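PDB 2C40: inosine-uridine preferring nucleoside hydrolase family protein from Bacillus anthracis, which binds a calcium ion and alpha-D-ribofuranose together in one pocket and belongs to the nucleoside hydrolase family of alpha/beta-fold enzymes. Local coordinates for residues V16-L21 with V27-V32; R133-A138 with A187-D192; V161-H166 with N173-P178; C39-A44 with V62-S67. All coordinates share one frame; numbering follows the deposited sequence. Where two conformers were deposited one is given.

Contact 1: V16-L21 with V27-V32; sequences VSLFLL and VELTGV
Leu18 and Leu21 meet Leu29 and Val32 through aliphatic groups, and no side-chain ring or amide offers a face or an edge across this interface. With CG of Leu18 trans to the backbone N (chi1 178°), the end of the side chain comes over to the strand. Its CD1 settles between two strand residues, 4.0 Å from Leu29 CD2 and 4.1 Å from Val32 CG2. Leu29 has a chi1 of -106°, away from the staggered positions, and brings both methyls to Leu21 CB, CD1 at 4.1 Å. Val27, at the start of the strand, has its CG1 4.2 Å from the carbonyl O of Leu21. A water lies 2.6 Å from Leu21 O and 2.7 Å from Val27 O and can donate to either, though it has more acceptors near it than protons to give. Leucines suit the helix because they can span the gap to the strand, while beta-branched valines suit an extended backbone. The segment axes approach to 10.3 Å at 124°. This is the second half of a beta-alpha-beta crossover: Leu18 and Leu21 also rest on Phe6 of strand 2-8, the parallel neighbour of strand 27-34, while Val16, Ser17 and Leu20 touch helix 246-255.

Contact 2: R133-A138 with A187-D192; sequences RALYEA and ANIEID
Ala187, the first residue to leave the helical conformation after helix 178-186, turns its CB toward helix 129-137 and lies 4.2 Å from Leu135 CD1. A methyl is enough here, since the leucine supplies the length needed to close the distance. The chain then bends sharply at Asn188, the centre of an inverse gamma turn, in which a weak hydrogen bond runs from Ile189 N to Ala187 O over 3.0 Å. The backbone N of Asn188 is hydrogen-bonded to Glu142 OE2. The turn brings Ile189 back to the same leucine: its CD1 is 4.1 Å from Leu135 CD2, the two side chains running at a slant to each other. In Ile189 the CG1 branch stands anti to the carbonyl carbon (chi1 -86°), which sends the longer arm of the residue toward the helix. Beyond it the chain enters strand 191-194, where Ile191 packs on Arg286 and Val288 of strand 286-292 instead. Leu135 thus offers one methyl to each of two residues on either side of a tight turn, and Glu142 touches all three. The interface is small, 84 Å² in all, and apolar: van der Waals contact and the burial of methyl groups from water. Such packing joins helix and turn without fixing direction; the directional bond to Asn188 N comes from Glu142.

Contact 3: V161-H166 with N173-P178; sequences VHEPEH and NSFWDP. With RIB (alpha-D-ribofuranose), chain D.
Helix 172-176, which carries part of the alpha-D-ribofuranose pocket, pushes Phe175 out against the loop 161-166, where Val161, Glu163 and His166 receive its ring. The first torsion of Phe175 is extended, so that the ring stands well clear of the helix. Val161 CG1 sits over one face in a CH-pi contact, 3.6 Å from the ring centroid and 20° off the normal; its CG2 meets Phe175 CB at 3.7 Å. His166 comes in obliquely: the ring centroids are 4.5 Å apart with the planes at 49°, and Phe175 CE1 lies over a face of the imidazole, 3.5 Å from His166 CD2. A type II turn from Glu163 to His166, closed by His166 N to Glu163 O at 3.2 Å, folds the loop so that both ends reach the phenyl ring. Phenylalanine suits this place because a broad ring can serve several partners at once. On another side of the helix Asn173 ND2 gives the sugar's O3 a hydrogen bond of 3.2 Å, bent to 141°. Met151 O and Thr125 O are also hydrogen-bonding partners of ND2, so three acceptors share its two protons and probably restrict the amide's rotation. Around this, Trp172 meets Phe175 edge to face, Asn173 and Ser174 touch Trp150 of strand 145-151, and Trp176 leans on Thr129 of helix 129-137.

Contact 4: C39-A44 with V62-S67; sequences CYLEPA and VAASNS
Apolar contact between Leu41 and Ala64 comes first: Leu41 CD2 lies 4.2 Å from Ala64 CB. A chi1 of -172° swings CG of Leu41 away from its own amide nitrogen and carries the branch from the first turn of helix 41-55 toward the end of strand 62-64. Alanine suits its place because a short side chain lets the helix come close to the strand, with CA atoms of Leu41 and Ala64 7.5 Å apart. A second kind is plain van der Waals contact with the backbone, where the same CD2 is 4.1 Å from the carbonyl O of Ser65. The side-chain hydrogen bond within the segments lies in 62-67. Ser65 OG, set by a chi1 of 178°, accepts from Ser67 N over 2.8 Å at 157°, which makes an ST turn as the chain leaves the strand. That hydroxyl is also hydrogen-bonded to Asp130 OD1, so it has two partners. Serine suits the bend because its short hydroxyl can accept from the backbone N two residues on. The contact belongs to the beta-alpha-beta unit of strands 27-34 and 62-64 with helix 41-55. Chemically, Leu41 makes a small apolar contact that imposes no direction, whereas the bonds of Ser65 OG with Ser67 N and Asp130 are directional.

Contacts 1, 2 and 4 all reach the same sheet. Contacts 1 and 4 adjoin on neighbouring strands, where Ala63 N lies 3.0 Å from Val32 O, probably hydrogen-bonded. Contacts 2 and 4, with centres 21 Å apart, are tied by a probable hydrogen bond of 2.8 Å between Arg133 NH2 and Ser67 OG. Ser67 O also packs 4.3 Å from Trp176 CH2, linking contact 4 to contact 3, which is nested in the loop that contact 2 closes. Only contact 3 supplies a ligand residue, Asn173; the calcium ion lies about 11 Å from the Leu18 side chain and about 12 Å from that of Val161.

Contact 1: V16-L21 with V27-V32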
# COMPACT_ATOMS: atom_id res chain seq x y z
N VAL A 16 -1.28 7.74 11.74
CA VAL A 16 -2.64 7.67 12.24
C VAL A 16 -2.74 8.30 13.65
O VAL A 16 -3.75 8.93 14.00
CB VAL A 16 -3.16 6.23 12.22
CG1 VAL A 16 -4.38 6.11 13.08
CG2 VAL A 16 -3.42 5.79 10.77
N SER A 17 -1.68 8.13 14.44
CA SER A 17 -1.64 8.64 15.80
C SER A 17 -1.61 10.16 15.75
O SER A 17 -2.33 10.80 16.48
CB SER A 17 -0.38 8.15 16.54
OG SER A 17 -0.42 6.78 16.92
N LEU A 18 -0.78 10.73 14.87
CA LEU A 18 -0.78 12.16 14.67
C LEU A 18 -2.17 12.69 14.36
O LEU A 18 -2.66 13.63 15.00
CB LEU A 18 0.19 12.53 13.55
CG LEU A 18 0.26 14.02 13.21
CD1 LEU A 18 0.80 14.81 14.36
CD2 LEU A 18 1.10 14.22 11.97
N PHE A 19 -2.82 12.08 13.38
CA PHE A 19 -4.17 12.48 13.00
C PHE A 19 -5.14 12.42 14.19
O PHE A 19 -5.92 13.34 14.39
CB PHE A 19 -4.66 11.69 11.79
CG PHE A 19 -6.12 11.68 11.63
CD1 PHE A 19 -6.79 12.78 11.15
CD2 PHE A 19 -6.86 10.53 11.97
CE1 PHE A 19 -8.18 12.75 10.99
CE2 PHE A 19 -8.23 10.50 11.81
CZ PHE A 19 -8.89 11.62 11.33
N LEU A 20 -5.07 11.36 15.00
CA LEU A 20 -5.99 11.27 16.14
C LEU A 20 -5.62 12.22 17.29
O LEU A 20 -6.51 12.78 17.90
CB LEU A 20 -6.05 9.85 16.65
CG LEU A 20 -6.54 8.78 15.66
CD1 LEU A 20 -6.20 7.46 16.20
CD2 LEU A 20 -8.01 8.89 15.44
N LEU A 21 -4.33 12.42 17.59
CA LEU A 21 -3.93 13.37 18.64
C LEU A 21 -4.58 14.73 18.38
O LEU A 21 -5.00 15.47 19.30
CB LEU A 21 -2.39 13.56 18.69
CG LEU A 21 -1.58 12.36 19.23
CD1 LEU A 21 -0.20 12.36 18.67
CD2 LEU A 21 -1.57 12.30 20.80
N VAL A 27 -5.71 17.64 24.54
CA VAL A 27 -4.30 17.63 24.14
C VAL A 27 -3.95 18.81 23.25
O VAL A 27 -4.66 19.17 22.30
CB VAL A 27 -3.91 16.27 23.44
CG1 VAL A 27 -2.57 16.34 22.63
CG2 VAL A 27 -3.85 15.17 24.46
N GLU A 28 -2.81 19.40 23.57
CA GLU A 28 -2.26 20.48 22.79
C GLU A 28 -0.87 20.06 22.43
O GLU A 28 -0.00 19.99 23.30
CB GLU A 28 -2.23 21.78 23.60
CG GLU A 28 -1.54 22.94 22.92
CD GLU A 28 -1.30 24.13 23.86
OE1 GLU A 28 -0.38 24.93 23.57
OE2 GLU A 28 -2.02 24.26 24.88
N LEU A 29 -0.68 19.77 21.14
CA LEU A 29 0.61 19.37 20.60
C LEU A 29 1.47 20.63 20.56
O LEU A 29 1.11 21.57 19.89
CB LEU A 29 0.41 18.79 19.20
CG LEU A 29 0.55 17.28 18.98
CD1 LEU A 29 0.15 16.41 20.15
CD2 LEU A 29 -0.15 16.82 17.64
N THR A 30 2.58 20.65 21.30
CA THR A 30 3.53 21.75 21.28
C THR A 30 4.59 21.63 20.18
O THR A 30 5.19 22.61 19.77
CB THR A 30 4.24 21.88 22.63
OG1 THR A 30 4.87 20.65 22.96
CG2 THR A 30 3.25 22.22 23.70
N GLY A 31 4.81 20.42 19.72
CA GLY A 31 5.81 20.15 18.74
C GLY A 31 5.63 18.75 18.21
O GLY A 31 5.14 17.88 18.91
N VAL A 32 6.03 18.54 16.96
CA VAL A 32 6.04 17.22 16.35
C VAL A 32 7.40 17.08 15.74
O VAL A 32 7.94 18.06 15.25
CB VAL A 32 4.92 17.08 15.30
CG1 VAL A 32 4.93 15.71 14.70
CG2 VAL A 32 3.58 17.33 15.93
O HOH W 1 -5.06 18.00 19.91

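Contact 2: R133-A138 with A187-D192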
# COMPACT_ATOMS: atom_id res chain seq x y z
N ARG A 133 19.61 11.95 23.06
CA ARG A 133 20.47 13.00 22.57
C ARG A 133 20.17 14.37 23.19
O ARG A 133 21.07 15.05 23.58
CB ARG A 133 20.36 13.03 21.06
CG ARG A 133 21.45 13.76 20.39
CD ARG A 133 22.05 12.92 19.21
NE ARG A 133 21.16 12.94 18.08
CZ ARG A 133 21.34 13.66 16.97
NH1 ARG A 133 22.42 14.41 16.78
NH2 ARG A 133 20.43 13.57 16.01
N ALA A 134 18.89 14.72 23.27
CA ALA A 134 18.38 15.89 24.00
C ALA A 134 18.87 15.92 25.43
O ALA A 134 19.39 16.93 25.91
CB ALA A 134 16.81 15.87 23.99
N LEU A 135 18.76 14.78 26.09
CA LEU A 135 19.18 14.62 27.48
C LEU A 135 20.68 14.72 27.66
O LEU A 135 21.18 15.35 28.61
CB LEU A 135 18.70 13.28 27.99
CG LEU A 135 17.17 13.20 28.13
CD1 LEU A 135 16.77 11.75 28.20
CD2 LEU A 135 16.70 13.96 29.40
N TYR A 136 21.42 14.15 26.73
CA TYR A 136 22.88 14.22 26.80
C TYR A 136 23.36 15.68 26.73
O TYR A 136 24.19 16.10 27.51
CB TYR A 136 23.51 13.33 25.73
CG TYR A 136 24.98 13.52 25.73
CD1 TYR A 136 25.60 14.24 24.68
CD2 TYR A 136 25.77 13.07 26.80
CE1 TYR A 136 26.97 14.46 24.68
CE2 TYR A 136 27.17 13.30 26.79
CZ TYR A 136 27.75 13.99 25.72
OH TYR A 136 29.12 14.26 25.68
N GLU A 137 22.78 16.46 25.83
CA GLU A 137 23.20 17.85 25.64
C GLU A 137 22.62 18.83 26.65
O GLU A 137 23.29 19.78 27.06
CB GLU A 137 22.82 18.30 24.25
CG GLU A 137 23.56 17.52 23.22
CD GLU A 137 23.21 17.89 21.80
OE1 GLU A 137 22.84 19.07 21.57
OE2 GLU A 137 23.35 17.01 20.92
N ALA A 138 21.39 18.60 27.06
CA ALA A 138 20.67 19.50 27.96
C ALA A 138 19.87 18.72 29.00
O ALA A 138 18.65 18.64 28.92
CB ALA A 138 19.75 20.41 27.17
N ALA A 187 17.81 8.59 33.11
CA ALA A 187 17.27 9.92 33.45
C ALA A 187 16.27 9.86 34.62
O ALA A 187 15.55 8.85 34.83
CB ALA A 187 16.60 10.57 32.23
N ASN A 188 16.22 10.97 35.34
CA ASN A 188 15.23 11.17 36.37
C ASN A 188 13.89 11.64 35.75
O ASN A 188 13.50 12.81 35.81
CB ASN A 188 15.75 12.16 37.43
CG ASN A 188 14.86 12.22 38.65
OD1 ASN A 188 14.09 11.31 38.94
ND2 ASN A 188 14.98 13.30 39.38
N ILE A 189 13.19 10.68 35.16
CA ILE A 189 11.90 10.92 34.54
C ILE A 189 10.97 9.76 34.81
O ILE A 189 11.45 8.63 34.92
CB ILE A 189 12.17 11.07 33.02
CG1 ILE A 189 12.55 12.51 32.72
CG2 ILE A 189 11.00 10.60 32.18
CD1 ILE A 189 13.46 12.63 31.54
N GLU A 190 9.66 10.02 34.93
CA GLU A 190 8.64 8.95 34.96
C GLU A 190 8.34 8.38 33.52
O GLU A 190 8.19 9.14 32.55
CB GLU A 190 7.34 9.42 35.65
CG GLU A 190 7.38 9.62 37.22
CD GLU A 190 8.02 8.43 37.99
OE1 GLU A 190 7.50 7.29 37.93
OE2 GLU A 190 9.09 8.63 38.64
N ILE A 191 8.25 7.06 33.42
CA ILE A 191 8.06 6.35 32.15
C ILE A 191 6.85 5.41 32.19
O ILE A 191 6.78 4.48 33.01
CB ILE A 191 9.31 5.49 31.75
CG1 ILE A 191 10.59 6.34 31.77
CG2 ILE A 191 9.16 4.87 30.38
CD1 ILE A 191 11.76 5.64 31.31
N ASP A 192 5.88 5.73 31.33
CA ASP A 192 4.82 4.84 30.98
C ASP A 192 5.23 4.09 29.69
O ASP A 192 5.60 4.71 28.68
CB ASP A 192 3.50 5.60 30.78
CG ASP A 192 3.06 6.42 32.04
OD1 ASP A 192 3.35 6.05 33.20
OD2 ASP A 192 2.39 7.45 31.83

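Contact 3: V161-H166 with N173-P178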
# COMPACT_ATOMS: atom_id res chain seq x y z
N VAL A 161 11.60 -8.62 16.84
CA VAL A 161 12.86 -8.51 16.10
C VAL A 161 13.38 -9.91 15.73
O VAL A 161 13.71 -10.71 16.59
CB VAL A 161 13.95 -7.73 16.95
CG1 VAL A 161 15.24 -7.64 16.22
CG2 VAL A 161 13.51 -6.34 17.23
N HIS A 162 13.44 -10.20 14.43
CA HIS A 162 13.98 -11.48 13.97
C HIS A 162 15.05 -11.19 12.89
O HIS A 162 14.77 -11.13 11.73
CB HIS A 162 12.83 -12.45 13.60
CG HIS A 162 11.92 -12.72 14.78
ND1 HIS A 162 10.68 -12.12 14.93
CD2 HIS A 162 12.14 -13.40 15.94
CE1 HIS A 162 10.16 -12.47 16.09
NE2 HIS A 162 11.02 -13.24 16.72
N GLU A 163 16.27 -10.92 13.36
CA GLU A 163 17.32 -10.33 12.55
C GLU A 163 18.67 -10.96 12.83
O GLU A 163 18.92 -11.47 13.93
CB GLU A 163 17.47 -8.85 12.85
CG GLU A 163 16.30 -8.01 12.48
CD GLU A 163 15.95 -8.05 11.03
OE1 GLU A 163 16.84 -8.15 10.15
OE2 GLU A 163 14.74 -7.96 10.78
N PRO A 164 19.57 -10.92 11.85
CA PRO A 164 20.90 -11.45 12.15
C PRO A 164 21.56 -10.71 13.34
O PRO A 164 21.23 -9.55 13.67
CB PRO A 164 21.66 -11.23 10.84
CG PRO A 164 20.59 -11.19 9.79
CD PRO A 164 19.49 -10.43 10.46
N GLU A 165 22.44 -11.42 14.01
CA GLU A 165 23.10 -10.98 15.25
C GLU A 165 22.19 -10.87 16.47
O GLU A 165 22.66 -10.52 17.53
CB GLU A 165 23.80 -9.63 15.09
CG GLU A 165 24.71 -9.47 13.91
CD GLU A 165 25.52 -8.14 13.95
OE1 GLU A 165 24.93 -7.07 14.12
OE2 GLU A 165 26.74 -8.14 13.80
N HIS A 166 20.90 -11.14 16.37
CA HIS A 166 20.04 -10.97 17.49
C HIS A 166 19.43 -12.28 17.97
O HIS A 166 19.12 -13.13 17.16
CB HIS A 166 18.94 -9.96 17.11
CG HIS A 166 18.21 -9.47 18.31
ND1 HIS A 166 16.87 -9.66 18.48
CD2 HIS A 166 18.67 -8.90 19.44
CE1 HIS A 166 16.51 -9.18 19.65
NE2 HIS A 166 17.58 -8.71 20.25
N ASN A 173 11.51 -0.81 18.53
CA ASN A 173 11.89 0.55 18.93
C ASN A 173 13.11 0.58 19.87
O ASN A 173 13.94 1.49 19.77
CB ASN A 173 10.69 1.34 19.51
CG ASN A 173 9.65 1.71 18.44
OD1 ASN A 173 9.94 1.72 17.24
ND2 ASN A 173 8.44 2.08 18.88
N SER A 174 13.20 -0.40 20.77
CA SER A 174 14.38 -0.56 21.62
C SER A 174 15.59 -1.04 20.82
O SER A 174 16.66 -0.47 20.92
CB SER A 174 14.15 -1.56 22.75
OG SER A 174 12.89 -1.35 23.36
N PHE A 175 15.40 -2.10 20.05
CA PHE A 175 16.47 -2.65 19.22
C PHE A 175 17.14 -1.61 18.28
O PHE A 175 18.33 -1.64 18.11
CB PHE A 175 15.93 -3.83 18.43
CG PHE A 175 16.97 -4.59 17.62
CD1 PHE A 175 17.99 -5.28 18.26
CD2 PHE A 175 16.88 -4.65 16.23
CE1 PHE A 175 18.92 -5.97 17.55
CE2 PHE A 175 17.82 -5.35 15.47
CZ PHE A 175 18.84 -6.04 16.12
N TRP A 176 16.37 -0.69 17.71
CA TRP A 176 16.91 0.30 16.76
C TRP A 176 18.05 1.08 17.35
O TRP A 176 18.99 1.40 16.63
CB TRP A 176 15.85 1.27 16.29
CG TRP A 176 16.16 2.10 15.02
CD1 TRP A 176 15.99 1.71 13.75
CD2 TRP A 176 16.58 3.49 14.95
NE1 TRP A 176 16.33 2.70 12.89
CE2 TRP A 176 16.67 3.82 13.59
CE3 TRP A 176 16.87 4.48 15.92
CZ2 TRP A 176 17.01 5.09 13.14
CZ3 TRP A 176 17.26 5.74 15.46
CH2 TRP A 176 17.32 6.03 14.07
N ASP A 177 17.96 1.38 18.65
CA ASP A 177 19.02 2.07 19.38
C ASP A 177 18.92 1.75 20.89
O ASP A 177 18.27 2.50 21.67
CB ASP A 177 18.90 3.56 19.13
CG ASP A 177 20.08 4.32 19.66
OD1 ASP A 177 20.88 3.66 20.32
OD2 ASP A 177 20.24 5.53 19.38
N PRO A 178 19.53 0.64 21.30
CA PRO A 178 19.54 0.20 22.71
C PRO A 178 20.24 1.15 23.67
O PRO A 178 19.83 1.24 24.85
CB PRO A 178 20.27 -1.14 22.65
CG PRO A 178 20.19 -1.56 21.21
CD PRO A 178 20.22 -0.33 20.42
O5 RIB D . 7.98 -2.60 17.46
C5 RIB D . 6.72 -1.95 17.12
C4 RIB D . 7.05 -0.68 16.34
O4 RIB D . 7.63 -1.10 15.09
C3 RIB D . 5.90 0.31 16.02
O3 RIB D . 6.10 1.52 16.82
C2 RIB D . 5.89 0.48 14.44
O2 RIB D . 5.82 1.80 13.73
C1 RIB D . 7.14 -0.31 13.97

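Contact 4: C39-A44 with V62-S67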
# COMPACT_ATOMS: atom_id res chain seq x y z
N CYS A 39 10.70 4.45 8.75
CA CYS A 39 10.27 5.30 7.66
C CYS A 39 11.49 5.90 6.98
O CYS A 39 12.56 5.92 7.54
CB CYS A 39 9.35 6.44 8.14
SG CYS A 39 10.12 7.86 9.00
N TYR A 40 11.28 6.33 5.75
CA TYR A 40 12.15 7.26 5.08
C TYR A 40 11.71 8.68 5.48
O TYR A 40 10.54 8.96 5.58
CB TYR A 40 12.09 7.04 3.57
CG TYR A 40 12.82 5.78 3.14
CD1 TYR A 40 12.20 4.52 3.17
CD2 TYR A 40 14.15 5.84 2.74
CE1 TYR A 40 12.90 3.37 2.80
CE2 TYR A 40 14.83 4.70 2.34
CZ TYR A 40 14.20 3.47 2.36
OH TYR A 40 14.92 2.38 1.96
N LEU A 41 12.67 9.56 5.71
CA LEU A 41 12.39 10.87 6.30
C LEU A 41 11.47 11.76 5.46
O LEU A 41 10.58 12.43 5.98
CB LEU A 41 13.70 11.60 6.57
CG LEU A 41 13.62 12.92 7.37
CD1 LEU A 41 13.05 12.74 8.80
CD2 LEU A 41 15.03 13.50 7.36
N GLU A 42 11.73 11.82 4.17
CA GLU A 42 10.97 12.73 3.30
C GLU A 42 9.46 12.49 3.23
O GLU A 42 8.70 13.39 3.54
CB GLU A 42 11.60 12.82 1.92
CG GLU A 42 12.97 13.52 1.99
CD GLU A 42 12.90 14.96 2.60
OE1 GLU A 42 12.24 15.83 1.98
OE2 GLU A 42 13.47 15.20 3.72
N PRO A 43 9.01 11.26 2.87
CA PRO A 43 7.55 11.03 2.90
C PRO A 43 6.89 11.16 4.26
O PRO A 43 5.72 11.51 4.32
CB PRO A 43 7.42 9.58 2.36
CG PRO A 43 8.70 8.97 2.70
CD PRO A 43 9.71 10.06 2.38
N ALA A 44 7.60 10.85 5.34
CA ALA A 44 7.06 10.95 6.68
C ALA A 44 6.89 12.44 7.12
O ALA A 44 5.89 12.82 7.81
CB ALA A 44 7.99 10.21 7.67
N VAL A 62 6.91 20.85 12.13
CA VAL A 62 7.42 19.48 12.18
C VAL A 62 8.94 19.54 11.99
O VAL A 62 9.41 20.06 10.98
CB VAL A 62 6.75 18.57 11.11
CG1 VAL A 62 7.18 17.13 11.25
CG2 VAL A 62 5.24 18.63 11.22
N ALA A 63 9.69 19.01 12.97
CA ALA A 63 11.13 18.96 12.88
C ALA A 63 11.61 17.62 12.38
O ALA A 63 11.07 16.56 12.72
CB ALA A 63 11.74 19.25 14.23
N ALA A 64 12.67 17.66 11.59
CA ALA A 64 13.35 16.49 11.10
C ALA A 64 14.52 16.10 11.99
O ALA A 64 15.39 16.94 12.27
CB ALA A 64 13.86 16.78 9.64
N SER A 65 14.55 14.83 12.41
CA SER A 65 15.69 14.28 13.14
C SER A 65 16.92 14.12 12.26
O SER A 65 16.80 13.97 11.05
CB SER A 65 15.34 12.90 13.70
OG SER A 65 16.44 12.35 14.37
N ASN A 66 18.11 14.22 12.85
CA ASN A 66 19.33 13.80 12.13
C ASN A 66 19.98 12.66 12.89
O ASN A 66 21.14 12.31 12.67
CB ASN A 66 20.29 14.97 11.76
CG ASN A 66 20.82 15.75 12.96
OD1 ASN A 66 21.51 16.76 12.77
ND2 ASN A 66 20.53 15.31 14.17
N SER A 67 19.17 12.04 13.75
CA SER A 67 19.60 10.88 14.51
C SER A 67 19.76 9.73 13.55
O SER A 67 19.05 9.62 12.53
CB SER A 67 18.62 10.53 15.60
OG SER A 67 18.67 11.48 16.68